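Local coordinates for protein Bse634I restriction endonuclease (Geobacillus stearothermophilus, PDB 1KNV) that probably cleaves double-stranded DNA at a specific recognition sequence as a restriction endonuclease, using divalent metal ions, at residues T20-K25 with G62-T67; D111-F116 with Q126-L131; D204-L209 with D250-A255. One frame throughout, in Å; residues are numbered along the deposited sequence.

The three contacts follow one another along the chain, and none touches another. Contact 1 stands apart: its centre lies 41 Å from that of contact 2 and 37 Å from that of contact 3, with nearest atoms about 24 and 14 Å away. Contacts 2 and 3 are closer, 25 Å between centres and about 12 Å between nearest atoms. Helix 203-227 relates these two, because it carries Arg206 in contact 3 while its later part provides Leu216 against Phe112 of contact 2. All three are structural packing away from Asp146 and Leu197, which bind calcium in a structure of this protein. Contacts 2 and 3, unlike contact 1, have residues touching other subunits.

Contact 1. Residues T20-K25 with G62-T67; sequences TKIRIK and GLAIPT
Ile22, on strand 19-24, faces the irregular connection 62-67, and Ile24, two residues further on, reaches it with the end of its side chain. The contact is van der Waals throughout, apolar side chains plus one carbonyl oxygen, with no hydrogen bond between the segments. The backbones stay well separated, with Ile22 CA 7.0 Å from Ala64 CA. Ile22 has the largest share. Its CG1 sits 4.3 Å from Ala64 CB and 4.0 Å from Ala64 O, while CD1 approaches Leu63 CD2 at 4.4 Å. Chi1 (-47°) sets CG1 beside the backbone N and next to Ala64, and chi2 (-57°) then swings CD1 toward Leu63. The CB of Ile24 does not start toward the loop, but with CD1 stretched away from CA (chi2 177°) the tip comes within 4.1 Å of Pro66 CB, the two side chains crossing at a slant. The loop opens at Gly62, which ends the preceding helix in a Schellman motif, and closes at Thr67, whose OG1 caps Ala70 N at the start of helix 68-93. Phe71 of that helix touches both Ile24 and Pro66, Val58 of helix 43-60 lies against Leu63 and Pro66, and strand 11-16 pairs antiparallel with strand 19-24.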
loop_
_atom_site.group_PDB
_atom_site.type_symbol
_atom_site.label_atom_id
_atom_site.label_comp_id
_atom_site.label_asym_id
_atom_site.label_seq_id
_atom_site.Cartn_x
_atom_site.Cartn_y
_atom_site.Cartn_z
ATOM N N THR B 20 22.103 26.274 -51.746
ATOM C CA THR B 20 23.170 26.140 -50.758
ATOM C C THR B 20 22.718 26.592 -49.372
ATOM O O THR B 20 22.150 27.676 -49.209
ATOM C CB THR B 20 24.433 26.923 -51.151
ATOM O OG1 THR B 20 24.948 26.408 -52.386
ATOM C CG2 THR B 20 25.499 26.782 -50.068
ATOM N N LYS B 21 22.971 25.738 -48.381
ATOM C CA LYS B 21 22.600 26.005 -46.997
ATOM C C LYS B 21 23.809 25.986 -46.067
ATOM O O LYS B 21 24.864 25.451 -46.410
ATOM C CB LYS B 21 21.569 24.983 -46.532
ATOM C CG LYS B 21 20.255 25.053 -47.283
ATOM C CD LYS B 21 19.260 24.064 -46.711
ATOM C CE LYS B 21 17.869 24.242 -47.302
ATOM N NZ LYS B 21 16.860 23.431 -46.547
ATOM N N ILE B 22 23.646 26.573 -44.885
ATOM C CA ILE B 22 24.727 26.647 -43.912
ATOM C C ILE B 22 24.356 25.975 -42.591
ATOM O O ILE B 22 23.289 26.233 -42.030
ATOM C CB ILE B 22 25.101 28.119 -43.617
ATOM C CG1 ILE B 22 25.240 28.905 -44.933
ATOM C CG2 ILE B 22 26.386 28.170 -42.802
ATOM C CD1 ILE B 22 26.258 28.337 -45.919
ATOM N N ARG B 23 25.245 25.116 -42.097
ATOM C CA ARG B 23 25.016 24.422 -40.831
ATOM C C ARG B 23 26.155 24.713 -39.860
ATOM O O ARG B 23 27.319 24.747 -40.251
ATOM C CB ARG B 23 24.938 22.905 -41.044
ATOM C CG ARG B 23 26.265 22.285 -41.450
ATOM C CD ARG B 23 26.330 20.793 -41.159
ATOM N NE ARG B 23 26.247 19.976 -42.367
ATOM C CZ ARG B 23 25.109 19.597 -42.941
ATOM N NH1 ARG B 23 23.939 19.961 -42.422
ATOM N NH2 ARG B 23 25.141 18.846 -44.037
ATOM N N ILE B 24 25.825 24.930 -38.596
ATOM C CA ILE B 24 26.862 25.180 -37.607
ATOM C C ILE B 24 27.430 23.836 -37.159
ATOM O O ILE B 24 26.716 22.837 -37.114
ATOM C CB ILE B 24 26.308 25.907 -36.377
ATOM C CG1 ILE B 24 25.733 27.260 -36.796
ATOM C CG2 ILE B 24 27.404 26.067 -35.329
ATOM C CD1 ILE B 24 25.092 28.019 -35.662
ATOM N N LYS B 25 28.718 23.810 -36.848
ATOM C CA LYS B 25 29.372 22.590 -36.389
ATOM C C LYS B 25 29.805 22.874 -34.951
ATOM O O LYS B 25 30.943 23.276 -34.703
ATOM C CB LYS B 25 30.583 22.280 -37.274
ATOM C CG LYS B 25 30.254 22.181 -38.757
ATOM C CD LYS B 25 29.180 21.142 -39.014
ATOM C CE LYS B 25 29.682 19.753 -38.681
ATOM N NZ LYS B 25 30.893 19.445 -39.478
ATOM N N GLY B 62 31.685 35.498 -45.431
ATOM C CA GLY B 62 30.629 36.132 -46.207
ATOM C C GLY B 62 29.462 35.203 -46.493
ATOM O O GLY B 62 28.874 35.240 -47.577
ATOM N N LEU B 63 29.115 34.379 -45.509
ATOM C CA LEU B 63 28.033 33.413 -45.654
ATOM C C LEU B 63 26.710 33.913 -45.107
ATOM O O LEU B 63 26.667 34.886 -44.353
ATOM C CB LEU B 63 28.407 32.113 -44.938
ATOM C CG LEU B 63 29.703 31.451 -45.409
ATOM C CD1 LEU B 63 29.997 30.240 -44.543
ATOM C CD2 LEU B 63 29.575 31.054 -46.873
ATOM N N ALA B 64 25.629 33.243 -45.501
ATOM C CA ALA B 64 24.301 33.595 -45.018
ATOM C C ALA B 64 24.356 33.384 -43.508
ATOM O O ALA B 64 24.951 32.419 -43.037
ATOM C CB ALA B 64 23.251 32.682 -45.647
ATOM N N ILE B 65 23.746 34.280 -42.746
ATOM C CA ILE B 65 23.781 34.160 -41.293
ATOM C C ILE B 65 22.709 33.226 -40.717
ATOM O O ILE B 65 21.520 33.354 -41.032
ATOM C CB ILE B 65 23.640 35.543 -40.651
ATOM C CG1 ILE B 65 24.724 36.470 -41.201
ATOM C CG2 ILE B 65 23.748 35.429 -39.140
ATOM C CD1 ILE B 65 24.539 37.926 -40.821
ATOM N N PRO B 66 23.125 32.261 -39.870
ATOM C CA PRO B 66 22.218 31.298 -39.235
ATOM C C PRO B 66 21.181 31.996 -38.355
ATOM O O PRO B 66 21.498 32.957 -37.659
ATOM C CB PRO B 66 23.169 30.419 -38.427
ATOM C CG PRO B 66 24.399 30.419 -39.261
ATOM C CD PRO B 66 24.526 31.884 -39.613
ATOM N N THR B 67 19.947 31.502 -38.382
ATOM C CA THR B 67 18.863 32.092 -37.604
ATOM C C THR B 67 19.085 31.973 -36.104
ATOM O O THR B 67 19.934 31.210 -35.645
ATOM C CB THR B 67 17.523 31.422 -37.946
ATOM O OG1 THR B 67 17.486 30.103 -37.389
ATOM C CG2 THR B 67 17.368 31.311 -39.448
#

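Contact 2. Residues D111-F116 with Q126-L131; sequences DFRKIF and QLEKSL
Arg113 and Glu128 join a 3-10 turn to helix 118-131 through one salt bridge. The turn, 112-115, is introduced by an Asx turn in which Asp111 OD1 accepts a hydrogen bond from Arg113 N at 2.8 Å. The bridging side chains approach from opposite directions across a wide backbone gap, 13.0 Å between Arg113 CA and Glu128 CA, and bury only 71 Å². The close-packed part is the arginine stem: Arg113 CG lies 3.7 Å above one face of the Phe112 ring, displaced toward its rim, and Leu124 and Leu140 also touch this side chain. The chain runs toward the helix from CB onward, and a bend at chi3 (56°) only sets how the guanidinium is turned when NH2 meets Glu128, which, extended beyond CG, presents OE1. The other side is looser and wetter. Glu128 is partly exposed, and a water accepts from Arg113 NH1 at 2.7 Å while donating to Glu128 OE1. Thr142 OG1, also bonded to NH1, would restrict rotation of the guanidinium. The direct bond is short but bent: Arg113 NH2 lies 2.6 Å from Glu128 OE1 with an N-H...O angle of 135°, and meets it 56° out of the carboxylate plane.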
loop_
_atom_site.group_PDB
_atom_site.type_symbol
_atom_site.label_atom_id
_atom_site.label_comp_id
_atom_site.label_asym_id
_atom_site.label_seq_id
_atom_site.Cartn_x
_atom_site.Cartn_y
_atom_site.Cartn_z
ATOM N N ASP B 111 16.808 5.437 -24.522
ATOM C CA ASP B 111 16.004 5.389 -23.303
ATOM C C ASP B 111 16.930 4.954 -22.172
ATOM O O ASP B 111 17.481 3.852 -22.213
ATOM C CB ASP B 111 14.886 4.368 -23.466
ATOM C CG ASP B 111 14.023 4.254 -22.235
ATOM O OD1 ASP B 111 14.480 4.653 -21.146
ATOM O OD2 ASP B 111 12.885 3.751 -22.357
ATOM N N PHE B 112 17.091 5.807 -21.161
ATOM C CA PHE B 112 17.989 5.517 -20.034
ATOM C C PHE B 112 17.698 4.176 -19.376
ATOM O O PHE B 112 18.598 3.549 -18.813
ATOM C CB PHE B 112 17.916 6.637 -18.981
ATOM C CG PHE B 112 16.828 6.445 -17.944
ATOM C CD1 PHE B 112 17.108 5.835 -16.726
ATOM C CD2 PHE B 112 15.525 6.851 -18.199
ATOM C CE1 PHE B 112 16.101 5.633 -15.775
ATOM C CE2 PHE B 112 14.516 6.653 -17.261
ATOM C CZ PHE B 112 14.805 6.041 -16.043
ATOM N N ARG B 113 16.441 3.745 -19.442
ATOM C CA ARG B 113 16.030 2.472 -18.856
ATOM C C ARG B 113 16.841 1.297 -19.394
ATOM O O ARG B 113 16.934 0.255 -18.757
ATOM C CB ARG B 113 14.537 2.251 -19.100
ATOM C CG ARG B 113 13.687 3.180 -18.250
ATOM C CD ARG B 113 12.263 3.244 -18.724
ATOM N NE ARG B 113 11.634 1.931 -18.775
ATOM C CZ ARG B 113 10.352 1.747 -19.065
ATOM N NH1 ARG B 113 9.581 2.797 -19.324
ATOM N NH2 ARG B 113 9.841 0.526 -19.102
ATOM N N LYS B 114 17.447 1.484 -20.561
ATOM C CA LYS B 114 18.256 0.445 -21.169
ATOM C C LYS B 114 19.565 0.219 -20.423
ATOM O O LYS B 114 20.305 -0.706 -20.747
ATOM C CB LYS B 114 18.517 0.794 -22.635
ATOM C CG LYS B 114 17.254 0.721 -23.483
ATOM C CD LYS B 114 17.365 1.509 -24.770
ATOM C CE LYS B 114 18.381 0.906 -25.697
ATOM N NZ LYS B 114 18.517 1.719 -26.939
ATOM N N ILE B 115 19.865 1.051 -19.427
ATOM C CA ILE B 115 21.096 0.850 -18.663
ATOM C C ILE B 115 20.855 -0.210 -17.594
ATOM O O ILE B 115 21.791 -0.780 -17.038
ATOM C CB ILE B 115 21.611 2.152 -17.976
ATOM C CG1 ILE B 115 20.665 2.592 -16.857
ATOM C CG2 ILE B 115 21.764 3.260 -19.017
ATOM C CD1 ILE B 115 21.266 3.681 -15.973
ATOM N N PHE B 116 19.585 -0.476 -17.319
ATOM C CA PHE B 116 19.206 -1.468 -16.328
ATOM C C PHE B 116 19.519 -2.887 -16.777
ATOM O O PHE B 116 19.501 -3.184 -17.972
ATOM C CB PHE B 116 17.712 -1.360 -16.048
ATOM C CG PHE B 116 17.341 -0.191 -15.191
ATOM C CD1 PHE B 116 16.072 0.381 -15.293
ATOM C CD2 PHE B 116 18.237 0.305 -14.248
ATOM C CE1 PHE B 116 15.692 1.436 -14.462
ATOM C CE2 PHE B 116 17.880 1.350 -13.414
ATOM C CZ PHE B 116 16.598 1.922 -13.520
ATOM N N GLN B 126 6.951 -6.162 -17.727
ATOM C CA GLN B 126 5.783 -6.862 -17.244
ATOM C C GLN B 126 4.753 -5.810 -16.774
ATOM O O GLN B 126 3.544 -5.966 -16.998
ATOM C CB GLN B 126 6.213 -7.798 -16.121
ATOM C CG GLN B 126 5.125 -8.634 -15.531
ATOM C CD GLN B 126 4.297 -7.851 -14.547
ATOM O OE1 GLN B 126 4.803 -6.937 -13.891
ATOM N NE2 GLN B 126 3.021 -8.214 -14.418
ATOM N N LEU B 127 5.229 -4.732 -16.145
ATOM C CA LEU B 127 4.349 -3.657 -15.676
ATOM C C LEU B 127 3.650 -3.007 -16.873
ATOM O O LEU B 127 2.439 -2.810 -16.864
ATOM C CB LEU B 127 5.152 -2.603 -14.896
ATOM C CG LEU B 127 4.480 -1.277 -14.500
ATOM C CD1 LEU B 127 3.206 -1.529 -13.716
ATOM C CD2 LEU B 127 5.445 -0.451 -13.670
ATOM N N GLU B 128 4.416 -2.692 -17.908
ATOM C CA GLU B 128 3.862 -2.072 -19.102
ATOM C C GLU B 128 2.767 -2.915 -19.719
ATOM O O GLU B 128 1.695 -2.424 -20.047
ATOM C CB GLU B 128 4.950 -1.873 -20.152
ATOM C CG GLU B 128 6.000 -0.844 -19.804
ATOM C CD GLU B 128 7.138 -0.839 -20.814
ATOM O OE1 GLU B 128 7.906 0.148 -20.869
ATOM O OE2 GLU B 128 7.273 -1.840 -21.554
ATOM N N LYS B 129 3.073 -4.196 -19.906
ATOM C CA LYS B 129 2.142 -5.147 -20.503
ATOM C C LYS B 129 0.895 -5.267 -19.627
ATOM O O LYS B 129 -0.219 -5.416 -20.138
ATOM C CB LYS B 129 2.832 -6.507 -20.673
ATOM C CG LYS B 129 4.135 -6.394 -21.467
ATOM C CD LYS B 129 5.049 -7.624 -21.368
ATOM C CE LYS B 129 6.372 -7.373 -22.104
ATOM N NZ LYS B 129 7.254 -8.563 -22.113
ATOM N N SER B 130 1.088 -5.187 -18.314
ATOM C CA SER B 130 -0.009 -5.266 -17.359
ATOM C C SER B 130 -0.966 -4.084 -17.579
ATOM O O SER B 130 -2.180 -4.256 -17.707
ATOM C CB SER B 130 0.575 -5.212 -15.948
ATOM O OG SER B 130 -0.343 -5.645 -14.971
ATOM N N LEU B 131 -0.392 -2.884 -17.628
ATOM C CA LEU B 131 -1.141 -1.645 -17.816
ATOM C C LEU B 131 -1.889 -1.585 -19.132
ATOM O O LEU B 131 -3.065 -1.229 -19.173
ATOM C CB LEU B 131 -0.198 -0.441 -17.744
ATOM C CG LEU B 131 0.391 -0.090 -16.384
ATOM C CD1 LEU B 131 1.345 1.074 -16.529
ATOM C CD2 LEU B 131 -0.727 0.257 -15.429
HETATM O O HOH W 1 7.479 2.648 -21.006
#

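Contact 3. Residues D204-L209 with D250-A255; sequences DRRLQL and DALQTA
Segment 204-209, in helix 203-227, passes the C-terminal end of helix 246-251 with the closest CA atoms, those of Arg206 and Leu252, 7.7 Å apart. Leu252 is where the chain leaves helical geometry, and no hydrogen bond links the segments. Arg206 CG is turned opposite the backbone N (chi1 -161°), and a bend at chi3 (74°) lays the guanidinium flat over Ala251: the methyl CB sits over the centre of one face, 3.3 Å from Arg206 CZ. Arg206 NE and NH2, each 3.6 Å from the same Ala251 CB, confirm that the methyl meets the face and not an edge. Nearer the backbone, Leu252 CD2 rests 3.8 Å from Arg206 CG, the two chains crossing at an angle, and Leu252 also touches Leu201 and Val210. The charged end is held by Asp248, whose salt bridge with Arg206 NH1 would limit its rotation over the alanine. With an alanine here, Asp248 would probably lose this mate, and the Ala251 methyl and one flank of Leu252 would be uncovered. Gln253 and Ala255 make backbone hydrogen bonds to a neighbouring subunit, and Leu207 packs on His211 of that subunit. Helix 203-227 connects the adjacent parallel strands 191-198 and 235-240, so the contact packs the helix of a beta-alpha-beta crossover against the helix that follows its second strand, in a protein of the PD-(D/E)XK nuclease clan.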
loop_
_atom_site.group_PDB
_atom_site.type_symbol
_atom_site.label_atom_id
_atom_site.label_comp_id
_atom_site.label_asym_id
_atom_site.label_seq_id
_atom_site.Cartn_x
_atom_site.Cartn_y
_atom_site.Cartn_z
ATOM N N ASP B 204 6.456 26.426 -18.197
ATOM C CA ASP B 204 6.516 25.143 -18.877
ATOM C C ASP B 204 7.732 24.315 -18.479
ATOM O O ASP B 204 7.640 23.100 -18.337
ATOM C CB ASP B 204 6.469 25.335 -20.407
ATOM C CG ASP B 204 7.713 26.014 -20.969
ATOM O OD1 ASP B 204 8.217 26.974 -20.341
ATOM O OD2 ASP B 204 8.175 25.593 -22.059
ATOM N N ARG B 205 8.866 24.968 -18.272
ATOM C CA ARG B 205 10.083 24.259 -17.905
ATOM C C ARG B 205 10.072 23.815 -16.461
ATOM O O ARG B 205 10.644 22.792 -16.111
ATOM C CB ARG B 205 11.296 25.141 -18.178
ATOM C CG ARG B 205 11.572 25.303 -19.658
ATOM C CD ARG B 205 12.506 26.455 -19.905
ATOM N NE ARG B 205 12.761 26.637 -21.329
ATOM C CZ ARG B 205 13.291 27.737 -21.850
ATOM N NH1 ARG B 205 13.619 28.750 -21.062
ATOM N NH2 ARG B 205 13.488 27.823 -23.155
ATOM N N ARG B 206 9.415 24.588 -15.620
ATOM C CA ARG B 206 9.326 24.237 -14.217
ATOM C C ARG B 206 8.412 23.015 -14.091
ATOM O O ARG B 206 8.677 22.096 -13.312
ATOM C CB ARG B 206 8.742 25.404 -13.436
ATOM C CG ARG B 206 9.017 25.340 -11.967
ATOM C CD ARG B 206 8.366 26.510 -11.276
ATOM N NE ARG B 206 6.926 26.315 -11.207
ATOM C CZ ARG B 206 6.057 27.242 -10.822
ATOM N NH1 ARG B 206 6.479 28.449 -10.471
ATOM N NH2 ARG B 206 4.762 26.950 -10.778
ATOM N N LEU B 207 7.335 23.016 -14.872
ATOM C CA LEU B 207 6.378 21.927 -14.855
ATOM C C LEU B 207 7.043 20.650 -15.351
ATOM O O LEU B 207 6.747 19.565 -14.853
ATOM C CB LEU B 207 5.158 22.265 -15.719
ATOM C CG LEU B 207 3.980 21.289 -15.619
ATOM C CD1 LEU B 207 3.467 21.261 -14.194
ATOM C CD2 LEU B 207 2.869 21.704 -16.564
ATOM N N GLN B 208 7.947 20.767 -16.319
ATOM C CA GLN B 208 8.647 19.591 -16.827
ATOM C C GLN B 208 9.467 18.933 -15.723
ATOM O O GLN B 208 9.567 17.713 -15.668
ATOM C CB GLN B 208 9.569 19.966 -17.973
ATOM C CG GLN B 208 8.832 20.481 -19.167
ATOM C CD GLN B 208 9.763 21.092 -20.187
ATOM O OE1 GLN B 208 9.317 21.639 -21.193
ATOM N NE2 GLN B 208 11.061 21.003 -19.938
ATOM N N LEU B 209 10.066 19.736 -14.849
ATOM C CA LEU B 209 10.847 19.180 -13.756
ATOM C C LEU B 209 9.910 18.440 -12.831
ATOM O O LEU B 209 10.167 17.303 -12.458
ATOM C CB LEU B 209 11.549 20.282 -12.970
ATOM C CG LEU B 209 12.695 20.955 -13.714
ATOM C CD1 LEU B 209 13.282 22.063 -12.869
ATOM C CD2 LEU B 209 13.746 19.913 -14.042
ATOM N N ASP B 250 9.475 27.734 -4.037
ATOM C CA ASP B 250 8.271 27.350 -3.307
ATOM C C ASP B 250 7.500 26.303 -4.101
ATOM O O ASP B 250 7.120 25.256 -3.573
ATOM C CB ASP B 250 7.363 28.569 -3.090
ATOM C CG ASP B 250 7.835 29.474 -1.958
ATOM O OD1 ASP B 250 7.254 30.580 -1.818
ATOM O OD2 ASP B 250 8.770 29.088 -1.213
ATOM N N ALA B 251 7.267 26.613 -5.373
ATOM C CA ALA B 251 6.536 25.736 -6.268
ATOM C C ALA B 251 7.208 24.386 -6.446
ATOM O O ALA B 251 6.525 23.386 -6.613
ATOM C CB ALA B 251 6.363 26.409 -7.617
ATOM N N LEU B 252 8.533 24.360 -6.391
ATOM C CA LEU B 252 9.281 23.121 -6.571
ATOM C C LEU B 252 9.344 22.323 -5.260
ATOM O O LEU B 252 10.213 21.472 -5.070
ATOM C CB LEU B 252 10.683 23.418 -7.079
ATOM C CG LEU B 252 10.796 23.928 -8.512
ATOM C CD1 LEU B 252 12.247 24.223 -8.848
ATOM C CD2 LEU B 252 10.227 22.868 -9.418
ATOM N N GLN B 253 8.394 22.593 -4.361
ATOM C CA GLN B 253 8.295 21.893 -3.073
ATOM C C GLN B 253 7.102 20.946 -3.124
ATOM O O GLN B 253 6.849 20.194 -2.191
ATOM C CB GLN B 253 8.115 22.869 -1.911
ATOM C CG GLN B 253 9.388 23.539 -1.453
ATOM C CD GLN B 253 9.146 24.482 -0.292
ATOM O OE1 GLN B 253 8.212 24.321 0.497
ATOM N NE2 GLN B 253 10.008 25.483 -0.168
ATOM N N THR B 254 6.389 20.979 -4.243
ATOM C CA THR B 254 5.223 20.138 -4.477
ATOM C C THR B 254 5.559 18.664 -4.176
ATOM O O THR B 254 6.600 18.147 -4.589
ATOM C CB THR B 254 4.736 20.315 -5.944
ATOM O OG1 THR B 254 3.604 19.483 -6.192
ATOM C CG2 THR B 254 5.827 19.953 -6.916
ATOM N N ALA B 255 4.672 18.008 -3.430
ATOM C CA ALA B 255 4.839 16.613 -3.040
ATOM C C ALA B 255 4.670 15.601 -4.182
ATOM O O ALA B 255 3.778 15.730 -5.016
ATOM C CB ALA B 255 3.860 16.289 -1.931
#